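Local coordinates for MPN domain-containing protein (Archaeoglobus fulgidus, PDB 1OI0) that is probably a zinc metallopeptidase of the JAB1/MPN domain family, the family linked to removal of ubiquitin at the proteasome, at residues Y93-C98 / N104-Y109. Residues are numbered along the deposited sequence; the frame is centred on the assembly and turned at random.
Sequences YHIIVC and NSWKCY
The carbonyl O of His94 is gripped from several directions by strand 106-109: Tyr109 N donates to His94 O at 2.8 Å (148° at the hydrogen), the CA-H of Cys108 makes a longer contact, and the edge of the Tyr109 ring brings CD1 to 3.5 Å from that same His94 O. His94 N returns a bond to Tyr109 O, and Ile96 and Lys107 exchange the same reciprocal bonds, which makes two antiparallel hydrogen-bonded pairs. Beyond them Cys98 N donates a hydrogen bond to Ser105 O (3.1 Å). Here the JAB1/MPN fold illustrates a beta hairpin with two unlike faces. On one, Val97 CG1 lies 3.7 Å from Trp106 CB and Ile95 CG1 3.9 Å from Cys108 SG; Val97 packs on Ile14, Leu15 and Ala18 of helix 8-21, and Trp106 on Leu11. The face of His94, Ile96 and Tyr109 carries Ile96 beside the zinc ligands His70 and Asp83. With CG anti to the carbonyl carbon (chi1 -53°), the Tyr109 ring lies alongside strand 93-98, CE1 3.9 Å from Ile96 CD1. Its hydroxyl is hydrogen-bonded to Cys77 O, and Cys77 is disulfide-linked to Cys98. With an alanine here ring and hydroxyl are gone, which would probably leave Cys77 O without this partner and open a gap beside Ile96 CD1.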
loop_
_atom_site.group_PDB
_atom_site.type_symbol
_atom_site.label_atom_id
_atom_site.label_comp_id
_atom_site.label_asym_id
_atom_site.label_seq_id
_atom_site.Cartn_x
_atom_site.Cartn_y
_atom_site.Cartn_z
ATOM N N TYR A 93 -2.421 -8.032 -2.602
ATOM C CA TYR A 93 -1.624 -6.893 -3.036
ATOM C C TYR A 93 -0.977 -6.129 -1.900
ATOM O O TYR A 93 -1.559 -5.972 -0.831
ATOM C CB TYR A 93 -2.501 -5.941 -3.840
ATOM C CG TYR A 93 -3.196 -6.629 -4.986
ATOM C CD1 TYR A 93 -2.500 -6.968 -6.142
ATOM C CD2 TYR A 93 -4.540 -6.982 -4.896
ATOM C CE1 TYR A 93 -3.123 -7.644 -7.185
ATOM C CE2 TYR A 93 -5.174 -7.659 -5.932
ATOM C CZ TYR A 93 -4.458 -7.984 -7.071
ATOM O OH TYR A 93 -5.077 -8.647 -8.101
ATOM N N HIS A 94 0.232 -5.645 -2.152
ATOM C CA HIS A 94 0.960 -4.896 -1.142
ATOM C C HIS A 94 1.693 -3.707 -1.731
ATOM O O HIS A 94 2.570 -3.850 -2.578
ATOM C CB HIS A 94 1.931 -5.829 -0.415
ATOM C CG HIS A 94 1.257 -6.999 0.232
ATOM N ND1 HIS A 94 1.021 -8.184 -0.434
ATOM C CD2 HIS A 94 0.705 -7.141 1.459
ATOM C CE1 HIS A 94 0.354 -9.003 0.357
ATOM N NE2 HIS A 94 0.148 -8.396 1.511
ATOM N N ILE A 95 1.317 -2.519 -1.269
ATOM C CA ILE A 95 1.921 -1.288 -1.750
ATOM C C ILE A 95 2.998 -0.759 -0.812
ATOM O O ILE A 95 2.883 -0.862 0.405
ATOM C CB ILE A 95 0.855 -0.182 -1.906
ATOM C CG1 ILE A 95 -0.174 -0.599 -2.957
ATOM C CG2 ILE A 95 1.518 1.148 -2.265
ATOM C CD1 ILE A 95 -1.356 0.347 -3.049
ATOM N N ILE A 96 4.057 -0.224 -1.399
ATOM C CA ILE A 96 5.116 0.405 -0.620
ATOM C C ILE A 96 5.245 1.816 -1.169
ATOM O O ILE A 96 5.346 2.009 -2.384
ATOM C CB ILE A 96 6.493 -0.283 -0.789
ATOM C CG1 ILE A 96 6.459 -1.696 -0.205
ATOM C CG2 ILE A 96 7.575 0.548 -0.082
ATOM C CD1 ILE A 96 7.789 -2.412 -0.290
ATOM N N VAL A 97 5.201 2.807 -0.283
ATOM C CA VAL A 97 5.373 4.191 -0.697
ATOM C C VAL A 97 6.684 4.584 -0.041
ATOM O O VAL A 97 7.049 4.031 0.995
ATOM C CB VAL A 97 4.209 5.107 -0.222
ATOM C CG1 VAL A 97 2.894 4.606 -0.795
ATOM C CG2 VAL A 97 4.145 5.149 1.284
ATOM N N CYS A 98 7.398 5.530 -0.634
ATOM C CA CYS A 98 8.696 5.909 -0.096
ATOM C C CYS A 98 8.958 7.403 -0.185
ATOM O O CYS A 98 8.319 8.117 -0.956
ATOM C CB CYS A 98 9.781 5.144 -0.865
ATOM S SG CYS A 98 9.538 5.260 -2.675
ATOM N N ASN A 104 4.184 9.893 -7.476
ATOM C CA ASN A 104 4.625 8.637 -8.070
ATOM C C ASN A 104 5.576 7.824 -7.196
ATOM O O ASN A 104 6.208 6.877 -7.667
ATOM C CB ASN A 104 5.282 8.915 -9.420
ATOM C CG ASN A 104 4.376 9.693 -10.355
ATOM O OD1 ASN A 104 3.247 9.282 -10.628
ATOM N ND2 ASN A 104 4.866 10.824 -10.850
ATOM N N SER A 105 5.665 8.186 -5.921
ATOM C CA SER A 105 6.545 7.494 -4.987
ATOM C C SER A 105 5.886 6.255 -4.384
ATOM O O SER A 105 5.788 6.124 -3.165
ATOM C CB SER A 105 6.962 8.452 -3.870
ATOM O OG SER A 105 7.649 9.570 -4.407
ATOM N N TRP A 106 5.442 5.345 -5.244
ATOM C CA TRP A 106 4.791 4.129 -4.787
ATOM C C TRP A 106 4.907 3.003 -5.803
ATOM O O TRP A 106 5.046 3.244 -7.004
ATOM C CB TRP A 106 3.310 4.393 -4.513
ATOM C CG TRP A 106 2.512 4.731 -5.746
ATOM C CD1 TRP A 106 2.371 5.960 -6.322
ATOM C CD2 TRP A 106 1.771 3.817 -6.566
ATOM N NE1 TRP A 106 1.584 5.870 -7.449
ATOM C CE2 TRP A 106 1.206 4.565 -7.622
ATOM C CE3 TRP A 106 1.533 2.438 -6.510
ATOM C CZ2 TRP A 106 0.415 3.980 -8.613
ATOM C CZ3 TRP A 106 0.745 1.854 -7.496
ATOM C CH2 TRP A 106 0.197 2.628 -8.535
ATOM N N LYS A 107 4.850 1.774 -5.303
ATOM C CA LYS A 107 4.910 0.574 -6.135
ATOM C C LYS A 107 4.053 -0.502 -5.475
ATOM O O LYS A 107 3.906 -0.524 -4.254
ATOM C CB LYS A 107 6.355 0.080 -6.278
ATOM C CG LYS A 107 7.283 1.067 -6.958
ATOM C CD LYS A 107 8.677 0.490 -7.121
ATOM C CE LYS A 107 9.613 1.493 -7.773
ATOM N NZ LYS A 107 9.111 1.925 -9.107
ATOM N N CYS A 108 3.474 -1.387 -6.282
ATOM C CA CYS A 108 2.639 -2.456 -5.751
ATOM C C CYS A 108 3.259 -3.812 -6.068
ATOM O O CYS A 108 3.875 -3.995 -7.121
ATOM C CB CYS A 108 1.227 -2.378 -6.347
ATOM S SG CYS A 108 0.007 -3.459 -5.554
ATOM N N TYR A 109 3.091 -4.754 -5.146
ATOM C CA TYR A 109 3.629 -6.102 -5.295
ATOM C C TYR A 109 2.568 -7.140 -4.952
ATOM O O TYR A 109 1.589 -6.837 -4.272
ATOM C CB TYR A 109 4.838 -6.295 -4.366
ATOM C CG TYR A 109 5.906 -5.241 -4.526
ATOM C CD1 TYR A 109 5.839 -4.032 -3.826
ATOM C CD2 TYR A 109 6.958 -5.423 -5.424
ATOM C CE1 TYR A 109 6.789 -3.037 -4.023
ATOM C CE2 TYR A 109 7.909 -4.435 -5.632
ATOM C CZ TYR A 109 7.819 -3.242 -4.926
ATOM O OH TYR A 109 8.756 -2.259 -5.131
#